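Local structure of hypothetical protein yihE (1ZYL) at residues 37-42 against 217-222; 55-60 against 65-70; 172-177 against 308-313; 230-235 against 271-276. The protein is a serine/threonine protein kinase that transfers phosphate from ATP, also phosphorylates itself, and protects Escherichia coli cells from stress. One frame throughout, in Å; residues are numbered along the deposited sequence.

Interaction 1: 37-42 against 217-222; sequences YENRVY and DLDDAR
Asn39 reaches across the kinase-like cleft to Asp219, joining the turn that leads into strand 40-44, next to the inferred ATP-binding position Ser36, to the loop that begins with the presumed magnesium ligand Asp217. The close part of the contact is small and polar. Asn39 ND2 donates to Asp219 OD1 at 2.8 Å, and the N-H points nearly straight at the oxygen (165°). The oxygen lies in the plane of the Asn39 amide, but the amide approaches from above the Asp219 carboxylate plane. Asp219 presents this oxygen because its CG stands anti to the backbone N (chi1 -167°), carrying the carboxylate toward Asn39. An asparagine suits the other side, having an N-H to give without adding a charge. A leucine here would probably leave Asp219 OD1 without this donor and the loop less firmly tied to the turn before strand 40-44. The looser side belongs to Glu38, which is partly exposed and offers only its aliphatic stem to Asp219. Its carboxylate turns to Arg284, Arg61 and Arg58, so the neighbouring negative charges are probably offset by this basic cluster. The backbone of Asp219 is fixed separately, its O accepting from Trp62 and Arg144. On the loose side Glu38 brings its CG to Asp219 OD1, 3.3 Å away.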
# COMPACT_ATOMS: atom_id res chain seq x y z
N TYR A 37 11.10 -0.97 -2.56
CA TYR A 37 11.60 -1.30 -1.23
C TYR A 37 11.08 -2.62 -0.66
O TYR A 37 11.86 -3.43 -0.16
CB TYR A 37 11.26 -0.18 -0.24
CG TYR A 37 11.99 1.11 -0.48
CD1 TYR A 37 13.38 1.15 -0.51
CD2 TYR A 37 11.30 2.31 -0.67
CE1 TYR A 37 14.06 2.34 -0.73
CE2 TYR A 37 11.96 3.51 -0.88
CZ TYR A 37 13.35 3.52 -0.92
OH TYR A 37 14.02 4.69 -1.16
N GLU A 38 9.77 -2.83 -0.74
CA GLU A 38 9.15 -4.03 -0.17
C GLU A 38 9.68 -5.35 -0.70
O GLU A 38 10.15 -6.19 0.08
CB GLU A 38 7.64 -4.01 -0.38
CG GLU A 38 6.93 -5.13 0.37
CD GLU A 38 7.22 -5.09 1.87
OE1 GLU A 38 6.40 -4.51 2.62
OE2 GLU A 38 8.27 -5.61 2.29
N ASN A 39 9.59 -5.54 -2.01
CA ASN A 39 10.06 -6.77 -2.63
C ASN A 39 11.12 -6.45 -3.68
O ASN A 39 11.26 -5.30 -4.10
CB ASN A 39 8.88 -7.48 -3.30
CG ASN A 39 7.60 -7.40 -2.49
OD1 ASN A 39 7.49 -8.00 -1.42
ND2 ASN A 39 6.63 -6.65 -3.00
N ARG A 40 11.86 -7.47 -4.09
CA ARG A 40 12.91 -7.32 -5.10
C ARG A 40 12.32 -7.56 -6.50
O ARG A 40 11.88 -8.66 -6.81
CB ARG A 40 14.04 -8.32 -4.83
CG ARG A 40 15.21 -7.79 -4.00
CD ARG A 40 15.94 -6.71 -4.79
NE ARG A 40 17.29 -6.45 -4.31
CZ ARG A 40 18.13 -5.60 -4.90
NH1 ARG A 40 19.35 -5.42 -4.40
NH2 ARG A 40 17.77 -4.92 -5.98
N VAL A 41 12.30 -6.51 -7.33
CA VAL A 41 11.76 -6.60 -8.68
C VAL A 41 12.83 -6.35 -9.74
O VAL A 41 13.60 -5.39 -9.65
CB VAL A 41 10.64 -5.56 -8.93
CG1 VAL A 41 10.34 -5.47 -10.43
CG2 VAL A 41 9.38 -5.95 -8.16
N TYR A 42 12.86 -7.21 -10.75
CA TYR A 42 13.81 -7.11 -11.84
C TYR A 42 13.03 -7.19 -13.15
O TYR A 42 12.01 -7.87 -13.22
CB TYR A 42 14.84 -8.25 -11.79
CG TYR A 42 15.81 -8.20 -10.62
CD1 TYR A 42 15.48 -8.74 -9.37
CD2 TYR A 42 17.08 -7.63 -10.77
CE1 TYR A 42 16.39 -8.70 -8.30
CE2 TYR A 42 17.99 -7.58 -9.71
CZ TYR A 42 17.65 -8.12 -8.48
OH TYR A 42 18.56 -8.06 -7.44
N ASP A 217 0.91 -2.83 -8.52
CA ASP A 217 1.27 -3.23 -7.17
C ASP A 217 0.09 -3.53 -6.24
O ASP A 217 -0.43 -2.63 -5.58
CB ASP A 217 2.14 -2.14 -6.54
CG ASP A 217 3.13 -2.69 -5.53
OD1 ASP A 217 2.85 -3.78 -4.97
OD2 ASP A 217 4.17 -2.04 -5.29
N LEU A 218 -0.31 -4.79 -6.18
CA LEU A 218 -1.40 -5.19 -5.30
C LEU A 218 -0.83 -5.89 -4.07
O LEU A 218 -1.57 -6.42 -3.25
CB LEU A 218 -2.36 -6.14 -6.00
CG LEU A 218 -3.13 -5.66 -7.23
CD1 LEU A 218 -4.36 -6.53 -7.37
CD2 LEU A 218 -3.55 -4.21 -7.10
N ASP A 219 0.49 -5.88 -3.94
CA ASP A 219 1.16 -6.53 -2.82
C ASP A 219 0.50 -6.18 -1.48
O ASP A 219 0.53 -6.97 -0.54
CB ASP A 219 2.63 -6.13 -2.77
CG ASP A 219 3.45 -6.99 -1.82
OD1 ASP A 219 4.47 -6.51 -1.29
OD2 ASP A 219 3.07 -8.16 -1.60
N ASP A 220 -0.09 -4.98 -1.40
CA ASP A 220 -0.72 -4.54 -0.16
C ASP A 220 -2.22 -4.76 -0.08
O ASP A 220 -2.82 -4.53 0.96
CB ASP A 220 -0.39 -3.07 0.11
CG ASP A 220 0.92 -2.89 0.89
OD1 ASP A 220 1.66 -1.91 0.62
OD2 ASP A 220 1.20 -3.73 1.77
N ALA A 221 -2.81 -5.22 -1.17
CA ALA A 221 -4.24 -5.49 -1.20
C ALA A 221 -4.64 -6.07 0.15
O ALA A 221 -4.06 -7.04 0.61
CB ALA A 221 -4.57 -6.48 -2.32
N ARG A 222 -5.62 -5.45 0.78
CA ARG A 222 -6.08 -5.87 2.10
C ARG A 222 -7.59 -5.75 2.13
O ARG A 222 -8.18 -5.23 1.18
CB ARG A 222 -5.45 -4.95 3.14
CG ARG A 222 -4.92 -5.64 4.38
CD ARG A 222 -3.91 -4.77 5.13
NE ARG A 222 -2.73 -4.51 4.33
CZ ARG A 222 -1.50 -4.49 4.83
NH1 ARG A 222 -0.46 -4.25 4.03
NH2 ARG A 222 -1.30 -4.71 6.11

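Interaction 2: 55-60 against 65-70; sequences KFYRPE and DQILEE
Glu70 OE2 is bound by Arg144 NH1 in a salt bridge, and Tyr57 OH lies 3.7 Å from that same Glu70 OE2. The second distance is too long for a hydrogen bond, so of the two it is the arginine that binds the carboxylate, and the phenol end merely borders it. The carboxylate and ring planes stand 78° apart. Glu70 reaches this spot with its CG between the backbone N and the carbonyl carbon (chi1 61°) and a bend further out. The apolar half of the contact belongs to Ile67, one helical turn earlier. Its CG2 lies over one face of the Tyr57 ring, 3.9 Å from the centroid, a CH-pi contact displaced toward the rim. CG2 comes closest to Tyr57 CE2, at 3.6 Å. The other branch extends along the ring toward its root, bringing Ile67 CD1 to 3.6 Å from Tyr57 CG. A beta-branched residue suits the place because its two arms touch both ends of the ring. Tyrosine suits the strand by offering a broad flat face to the isoleucine, while its hydroxyl end only lies near the glutamate. The contact thus packs strand 52-57 and its Tyr57 against helix 64-79, which probably corresponds to helix C of protein kinases. Tyr57 also touches Phe106 of strand 101-107, while its neighbour Phe56 packs against helix 13-22.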
# COMPACT_ATOMS: atom_id res chain seq x y z
N LYS A 55 9.04 -10.58 -9.69
CA LYS A 55 8.87 -10.00 -8.39
C LYS A 55 9.14 -11.09 -7.39
O LYS A 55 8.45 -12.12 -7.39
CB LYS A 55 7.43 -9.49 -8.22
CG LYS A 55 7.21 -8.45 -7.11
CD LYS A 55 5.72 -8.10 -6.98
CE LYS A 55 5.46 -6.77 -6.24
NZ LYS A 55 5.63 -5.54 -7.10
N PHE A 56 10.16 -10.91 -6.56
CA PHE A 56 10.46 -11.89 -5.54
C PHE A 56 9.90 -11.38 -4.25
O PHE A 56 10.41 -10.43 -3.67
CB PHE A 56 11.96 -12.11 -5.41
CG PHE A 56 12.51 -13.08 -6.41
CD1 PHE A 56 12.60 -12.74 -7.75
CD2 PHE A 56 12.91 -14.34 -6.01
CE1 PHE A 56 13.09 -13.64 -8.68
CE2 PHE A 56 13.40 -15.25 -6.93
CZ PHE A 56 13.49 -14.90 -8.27
N TYR A 57 8.82 -12.00 -3.81
CA TYR A 57 8.16 -11.62 -2.59
C TYR A 57 9.12 -11.82 -1.43
O TYR A 57 9.67 -12.89 -1.25
CB TYR A 57 6.90 -12.46 -2.42
CG TYR A 57 5.84 -12.11 -3.45
CD1 TYR A 57 5.05 -10.96 -3.29
CD2 TYR A 57 5.64 -12.89 -4.59
CE1 TYR A 57 4.10 -10.61 -4.24
CE2 TYR A 57 4.68 -12.54 -5.55
CZ TYR A 57 3.91 -11.40 -5.36
OH TYR A 57 2.98 -11.01 -6.30
N ARG A 58 9.32 -10.77 -0.64
CA ARG A 58 10.24 -10.86 0.49
C ARG A 58 9.76 -11.89 1.51
O ARG A 58 8.63 -11.83 2.02
CB ARG A 58 10.45 -9.48 1.15
CG ARG A 58 9.61 -9.14 2.39
CD ARG A 58 10.40 -8.24 3.37
NE ARG A 58 10.83 -6.97 2.76
CZ ARG A 58 12.00 -6.38 3.02
NH1 ARG A 58 12.32 -5.24 2.43
NH2 ARG A 58 12.84 -6.95 3.86
N PRO A 59 10.61 -12.88 1.80
CA PRO A 59 10.27 -13.93 2.77
C PRO A 59 9.76 -13.37 4.09
O PRO A 59 10.09 -12.24 4.46
CB PRO A 59 11.58 -14.69 2.91
CG PRO A 59 12.63 -13.68 2.53
CD PRO A 59 12.00 -13.01 1.35
N GLU A 60 8.94 -14.15 4.77
CA GLU A 60 8.37 -13.79 6.06
C GLU A 60 7.22 -12.78 6.03
O GLU A 60 6.52 -12.61 7.03
CB GLU A 60 9.46 -13.29 6.99
CG GLU A 60 10.59 -14.30 7.12
CD GLU A 60 10.09 -15.72 6.95
OE1 GLU A 60 9.19 -16.14 7.72
OE2 GLU A 60 10.60 -16.42 6.04
N ASP A 65 -0.58 -18.91 0.63
CA ASP A 65 -2.02 -18.76 0.68
C ASP A 65 -2.45 -17.30 0.56
O ASP A 65 -3.56 -17.02 0.14
CB ASP A 65 -2.56 -19.34 1.99
CG ASP A 65 -2.30 -20.82 2.11
OD1 ASP A 65 -1.39 -21.32 1.42
OD2 ASP A 65 -3.01 -21.48 2.90
N GLN A 66 -1.57 -16.39 0.94
CA GLN A 66 -1.88 -14.96 0.89
C GLN A 66 -1.57 -14.35 -0.48
O GLN A 66 -2.31 -13.51 -0.99
CB GLN A 66 -1.11 -14.23 1.99
CG GLN A 66 -1.40 -14.76 3.37
CD GLN A 66 -0.68 -14.00 4.47
OE1 GLN A 66 0.55 -14.03 4.57
NE2 GLN A 66 -1.44 -13.30 5.29
N ILE A 67 -0.45 -14.77 -1.08
CA ILE A 67 -0.06 -14.26 -2.38
C ILE A 67 -1.02 -14.82 -3.42
O ILE A 67 -1.28 -14.20 -4.44
CB ILE A 67 1.41 -14.67 -2.71
CG1 ILE A 67 2.33 -14.12 -1.62
CG2 ILE A 67 1.83 -14.12 -4.07
CD1 ILE A 67 3.78 -14.55 -1.75
N LEU A 68 -1.56 -16.00 -3.14
CA LEU A 68 -2.51 -16.61 -4.07
C LEU A 68 -3.78 -15.79 -4.12
O LEU A 68 -4.39 -15.65 -5.18
CB LEU A 68 -2.84 -18.05 -3.65
CG LEU A 68 -1.76 -19.12 -3.91
CD1 LEU A 68 -2.18 -20.44 -3.28
CD2 LEU A 68 -1.54 -19.27 -5.41
N GLU A 69 -4.17 -15.25 -2.97
CA GLU A 69 -5.38 -14.43 -2.87
C GLU A 69 -5.31 -13.16 -3.72
O GLU A 69 -6.33 -12.74 -4.28
CB GLU A 69 -5.67 -14.08 -1.41
CG GLU A 69 -6.47 -15.13 -0.67
CD GLU A 69 -6.68 -14.79 0.79
OE1 GLU A 69 -7.48 -15.47 1.46
OE2 GLU A 69 -6.04 -13.84 1.27
N GLU A 70 -4.15 -12.54 -3.82
CA GLU A 70 -4.08 -11.34 -4.64
C GLU A 70 -3.96 -11.77 -6.10
O GLU A 70 -4.55 -11.15 -6.98
CB GLU A 70 -2.91 -10.43 -4.24
CG GLU A 70 -1.53 -11.05 -4.36
CD GLU A 70 -0.48 -10.02 -4.73
OE1 GLU A 70 -0.58 -9.45 -5.84
OE2 GLU A 70 0.44 -9.77 -3.91

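Interaction 3: 172-177 against 308-313; sequences AAFLKA and ATFIEQ
Two helices of the large, mostly helical lobe run side by side here, helix 171-188 and helix 300-316. Locally they point the same way, their segment axes inclined by 26° and approaching to 9.1 Å. A small residue suits this spacing, and Ala177 supplies it: its methyl group faces the partner helix directly, and its CA is the nearest to that of Ile311. Ala177 CB lies 3.7 Å from Ile311 CG1 and 4.1 Å from Phe310 CB, so the methyl meets the near ends of two successive side chains. Deeper in the interface the two phenylalanines meet through ring carbons, Phe174 CE2 standing 3.8 Å from Phe310 CE1. Their planes are inclined by 43° and their centroids are 5.8 Å apart, a slanted pairing that is neither a stack nor a T-shape. The Phe174 ring gets there because its CG lies anti to the backbone N (chi1 166°), which swings the ring toward the partner although its CB starts off to one side. Flat, wholly apolar rings suit this buried layer, whereas Ile311 marks the exposed border. Further rings extend the layer: Phe174 makes edge-to-face contacts with Phe160 of helix 149-161 and Trp303 of helix 300-316. Phe310 also touches Leu278, so the pair rests against helix 266-283.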
# COMPACT_ATOMS: atom_id res chain seq x y z
N ALA A 172 10.00 8.15 25.89
CA ALA A 172 8.86 8.32 26.77
C ALA A 172 7.83 9.25 26.16
O ALA A 172 6.66 8.89 25.99
CB ALA A 172 9.31 8.85 28.10
N ALA A 173 8.27 10.45 25.81
CA ALA A 173 7.38 11.44 25.22
C ALA A 173 6.76 10.85 23.97
O ALA A 173 5.55 10.98 23.74
CB ALA A 173 8.16 12.70 24.87
N PHE A 174 7.59 10.20 23.16
CA PHE A 174 7.13 9.59 21.91
C PHE A 174 6.08 8.53 22.16
O PHE A 174 5.03 8.53 21.52
CB PHE A 174 8.32 9.00 21.14
CG PHE A 174 7.91 8.08 20.04
CD1 PHE A 174 7.63 6.74 20.30
CD2 PHE A 174 7.72 8.56 18.75
CE1 PHE A 174 7.18 5.90 19.30
CE2 PHE A 174 7.25 7.72 17.74
CZ PHE A 174 6.98 6.39 18.02
N LEU A 175 6.36 7.60 23.07
CA LEU A 175 5.40 6.56 23.35
C LEU A 175 4.12 7.16 23.91
O LEU A 175 3.04 6.60 23.77
CB LEU A 175 5.99 5.53 24.32
CG LEU A 175 7.21 4.74 23.84
CD1 LEU A 175 7.52 3.59 24.81
CD2 LEU A 175 6.96 4.19 22.45
N LYS A 176 4.24 8.32 24.55
CA LYS A 176 3.08 8.99 25.13
C LYS A 176 2.24 9.57 23.99
O LYS A 176 1.03 9.41 23.95
CB LYS A 176 3.53 10.10 26.08
CG LYS A 176 2.43 10.76 26.90
CD LYS A 176 3.04 11.83 27.78
CE LYS A 176 2.03 12.46 28.73
NZ LYS A 176 1.01 13.27 28.02
N ALA A 177 2.91 10.26 23.07
CA ALA A 177 2.22 10.84 21.93
C ALA A 177 1.56 9.72 21.13
O ALA A 177 0.49 9.92 20.56
CB ALA A 177 3.21 11.60 21.06
N ALA A 308 5.79 15.19 17.42
CA ALA A 308 4.94 16.34 17.22
C ALA A 308 3.87 16.03 16.17
O ALA A 308 2.73 16.51 16.28
CB ALA A 308 5.79 17.52 16.78
N THR A 309 4.21 15.25 15.15
CA THR A 309 3.23 14.90 14.14
C THR A 309 2.11 14.08 14.76
O THR A 309 0.94 14.29 14.46
CB THR A 309 3.84 14.08 12.99
OG1 THR A 309 4.57 14.95 12.11
CG2 THR A 309 2.73 13.36 12.21
N PHE A 310 2.46 13.14 15.63
CA PHE A 310 1.43 12.35 16.26
C PHE A 310 0.54 13.27 17.09
O PHE A 310 -0.67 13.31 16.89
CB PHE A 310 2.06 11.24 17.12
CG PHE A 310 2.67 10.11 16.32
CD1 PHE A 310 3.21 9.00 16.96
CD2 PHE A 310 2.69 10.15 14.92
CE1 PHE A 310 3.75 7.94 16.22
CE2 PHE A 310 3.23 9.09 14.17
CZ PHE A 310 3.75 7.98 14.83
N ILE A 311 1.14 14.03 18.00
CA ILE A 311 0.37 14.95 18.83
C ILE A 311 -0.57 15.82 17.98
O ILE A 311 -1.70 16.11 18.38
CB ILE A 311 1.30 15.87 19.65
CG1 ILE A 311 1.92 15.07 20.80
CG2 ILE A 311 0.51 17.08 20.20
CD1 ILE A 311 2.72 15.88 21.77
N GLU A 312 -0.10 16.23 16.81
CA GLU A 312 -0.91 17.06 15.93
C GLU A 312 -2.11 16.29 15.35
O GLU A 312 -3.20 16.84 15.21
CB GLU A 312 -0.06 17.62 14.80
CG GLU A 312 -0.00 19.13 14.80
CD GLU A 312 -1.37 19.75 15.03
OE1 GLU A 312 -2.32 19.40 14.29
OE2 GLU A 312 -1.50 20.58 15.96
N GLN A 313 -1.89 15.02 15.02
CA GLN A 313 -2.95 14.18 14.46
C GLN A 313 -4.10 13.97 15.42
O GLN A 313 -5.25 13.92 15.00
CB GLN A 313 -2.40 12.81 14.03
CG GLN A 313 -2.11 12.70 12.55
CD GLN A 313 -3.36 12.85 11.70
OE1 GLN A 313 -4.28 12.05 11.80
NE2 GLN A 313 -3.40 13.88 10.87

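Interaction 4: 230-235 against 271-276; sequences LWMLLN and AMRLVY
Arg273 brings its CD beside the six-membered ring of Trp231, Arg273 CD coming to 4.3 Å from Trp231 CH2. The indole carbon CZ2 stands at the edge of the guanidinium, near its plane, so the two flat groups are not stacked. Met232 brings its thioether to the same guanidinium, but SD is modelled too near NE for the exact fit to be trusted at this resolution. In the model Met232 CG lies over one face of the indole, and the end of the chain continues toward the arginine. The backbones are well separated, with Met232 CA 10.5 Å from Arg273 CA, and only long side chains can span that gap. Arg273 does so by leaving the helix extended, CG anti to the backbone N (chi1 178°), then bending at chi3. Its charged end has a stronger partner, since NH2 forms a salt bridge with Asp201 OD2. An alanine here would probably leave Asp201 without this cationic mate and take away the CD beside Trp231. Trp231 itself rests on Ile266, Leu269 and Arg270, joining the turn 231-234 to helix 266-283, and Met232 touches His203. The contact therefore lies in the second shell of the presumed active site, against the catalytic loop of the aminoglycoside-phosphotransferase and protein-kinase superfamily, whose inferred proton acceptor is Asp201.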
# COMPACT_ATOMS: atom_id res chain seq x y z
N LEU A 230 -9.30 5.80 -1.76
CA LEU A 230 -9.70 7.11 -2.23
C LEU A 230 -9.08 8.30 -1.51
O LEU A 230 -8.73 9.30 -2.13
CB LEU A 230 -11.21 7.25 -2.19
CG LEU A 230 -12.05 6.37 -3.12
CD1 LEU A 230 -13.52 6.77 -2.96
CD2 LEU A 230 -11.60 6.53 -4.56
N TRP A 231 -8.93 8.21 -0.19
CA TRP A 231 -8.40 9.37 0.50
C TRP A 231 -7.00 9.81 0.10
O TRP A 231 -6.74 11.01 0.03
CB TRP A 231 -8.49 9.20 2.03
CG TRP A 231 -7.48 8.29 2.64
CD1 TRP A 231 -7.60 6.94 2.84
CD2 TRP A 231 -6.19 8.66 3.14
NE1 TRP A 231 -6.46 6.45 3.43
CE2 TRP A 231 -5.58 7.48 3.63
CE3 TRP A 231 -5.49 9.87 3.23
CZ2 TRP A 231 -4.30 7.47 4.20
CZ3 TRP A 231 -4.21 9.86 3.79
CH2 TRP A 231 -3.64 8.67 4.27
N MET A 232 -6.10 8.88 -0.18
CA MET A 232 -4.73 9.29 -0.53
C MET A 232 -4.60 9.97 -1.88
O MET A 232 -3.50 10.37 -2.26
CB MET A 232 -3.76 8.10 -0.46
CG MET A 232 -3.40 7.69 0.96
SD MET A 232 -2.21 6.35 1.07
CE MET A 232 -3.27 4.98 0.72
N LEU A 233 -5.70 10.11 -2.60
CA LEU A 233 -5.66 10.75 -3.91
C LEU A 233 -5.76 12.27 -3.82
O LEU A 233 -5.11 12.98 -4.57
CB LEU A 233 -6.79 10.21 -4.81
CG LEU A 233 -6.74 8.76 -5.31
CD1 LEU A 233 -8.00 8.43 -6.08
CD2 LEU A 233 -5.54 8.55 -6.20
N LEU A 234 -6.56 12.76 -2.88
CA LEU A 234 -6.76 14.19 -2.73
C LEU A 234 -5.47 14.98 -2.60
O LEU A 234 -4.53 14.54 -1.94
CB LEU A 234 -7.63 14.48 -1.52
CG LEU A 234 -8.83 13.57 -1.27
CD1 LEU A 234 -9.77 14.32 -0.34
CD2 LEU A 234 -9.55 13.19 -2.56
N ASN A 235 -5.43 16.15 -3.22
CA ASN A 235 -4.24 16.99 -3.17
C ASN A 235 -4.60 18.45 -3.40
O ASN A 235 -5.43 18.76 -4.26
CB ASN A 235 -3.25 16.55 -4.23
CG ASN A 235 -3.79 16.72 -5.63
OD1 ASN A 235 -4.73 16.04 -6.03
ND2 ASN A 235 -3.20 17.63 -6.39
N ALA A 271 -3.87 8.40 10.34
CA ALA A 271 -3.18 8.19 11.60
C ALA A 271 -2.66 6.77 11.58
O ALA A 271 -1.53 6.50 11.99
CB ALA A 271 -4.14 8.36 12.76
N MET A 272 -3.49 5.86 11.08
CA MET A 272 -3.14 4.45 11.01
C MET A 272 -1.93 4.19 10.12
O MET A 272 -1.03 3.43 10.50
CB MET A 272 -4.34 3.64 10.54
CG MET A 272 -5.39 3.41 11.62
SD MET A 272 -6.92 2.65 11.04
CE MET A 272 -7.89 3.54 11.92
N ARG A 273 -1.91 4.81 8.95
CA ARG A 273 -0.81 4.62 8.01
C ARG A 273 0.45 5.24 8.58
O ARG A 273 1.58 4.79 8.31
CB ARG A 273 -1.13 5.29 6.67
CG ARG A 273 -0.01 5.18 5.64
CD ARG A 273 -0.29 6.02 4.41
NE ARG A 273 -0.70 5.23 3.26
CZ ARG A 273 0.14 4.63 2.42
NH1 ARG A 273 1.45 4.74 2.60
NH2 ARG A 273 -0.33 3.92 1.40
N LEU A 274 0.26 6.27 9.39
CA LEU A 274 1.38 6.97 9.98
C LEU A 274 2.11 6.10 10.97
O LEU A 274 3.32 5.91 10.86
CB LEU A 274 0.89 8.25 10.65
CG LEU A 274 1.53 9.54 10.18
CD1 LEU A 274 1.54 9.62 8.67
CD2 LEU A 274 0.76 10.69 10.77
N VAL A 275 1.38 5.56 11.94
CA VAL A 275 2.01 4.74 12.95
C VAL A 275 2.50 3.40 12.41
O VAL A 275 3.53 2.90 12.86
CB VAL A 275 1.06 4.54 14.14
CG1 VAL A 275 -0.31 4.20 13.64
CG2 VAL A 275 1.58 3.44 15.04
N TYR A 276 1.80 2.81 11.45
CA TYR A 276 2.25 1.54 10.92
C TYR A 276 3.56 1.70 10.15
O TYR A 276 4.47 0.87 10.27
CB TYR A 276 1.20 0.91 9.99
CG TYR A 276 1.64 -0.42 9.39
CD1 TYR A 276 1.76 -1.57 10.17
CD2 TYR A 276 2.02 -0.50 8.05
CE1 TYR A 276 2.23 -2.77 9.64
CE2 TYR A 276 2.50 -1.69 7.50
CZ TYR A 276 2.61 -2.82 8.30
OH TYR A 276 3.09 -4.00 7.76

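Overall arrangement
From the N terminus, interaction 1 opens at 37-42, and before it closes at 217-222 the short-range interaction 2 opens and closes within its span, tying strand 52-57 to helix 64-79. The two touch directly through neighbouring strands of the five-stranded sheet. Interaction 3 starts at 172-177, still inside the first loop, and ends at 308-313, so it crosses interaction 1 along the chain. Interaction 4 falls wholly within the span of interaction 3, and both meet at helix 266-283. Thus interaction 1 ties the sheet lobe to the loop of the cleft and interaction 2 braces that lobe internally, while interaction 3 packs outer helices of the helical lobe and interaction 4 links helix 266-283 to the presumed active site.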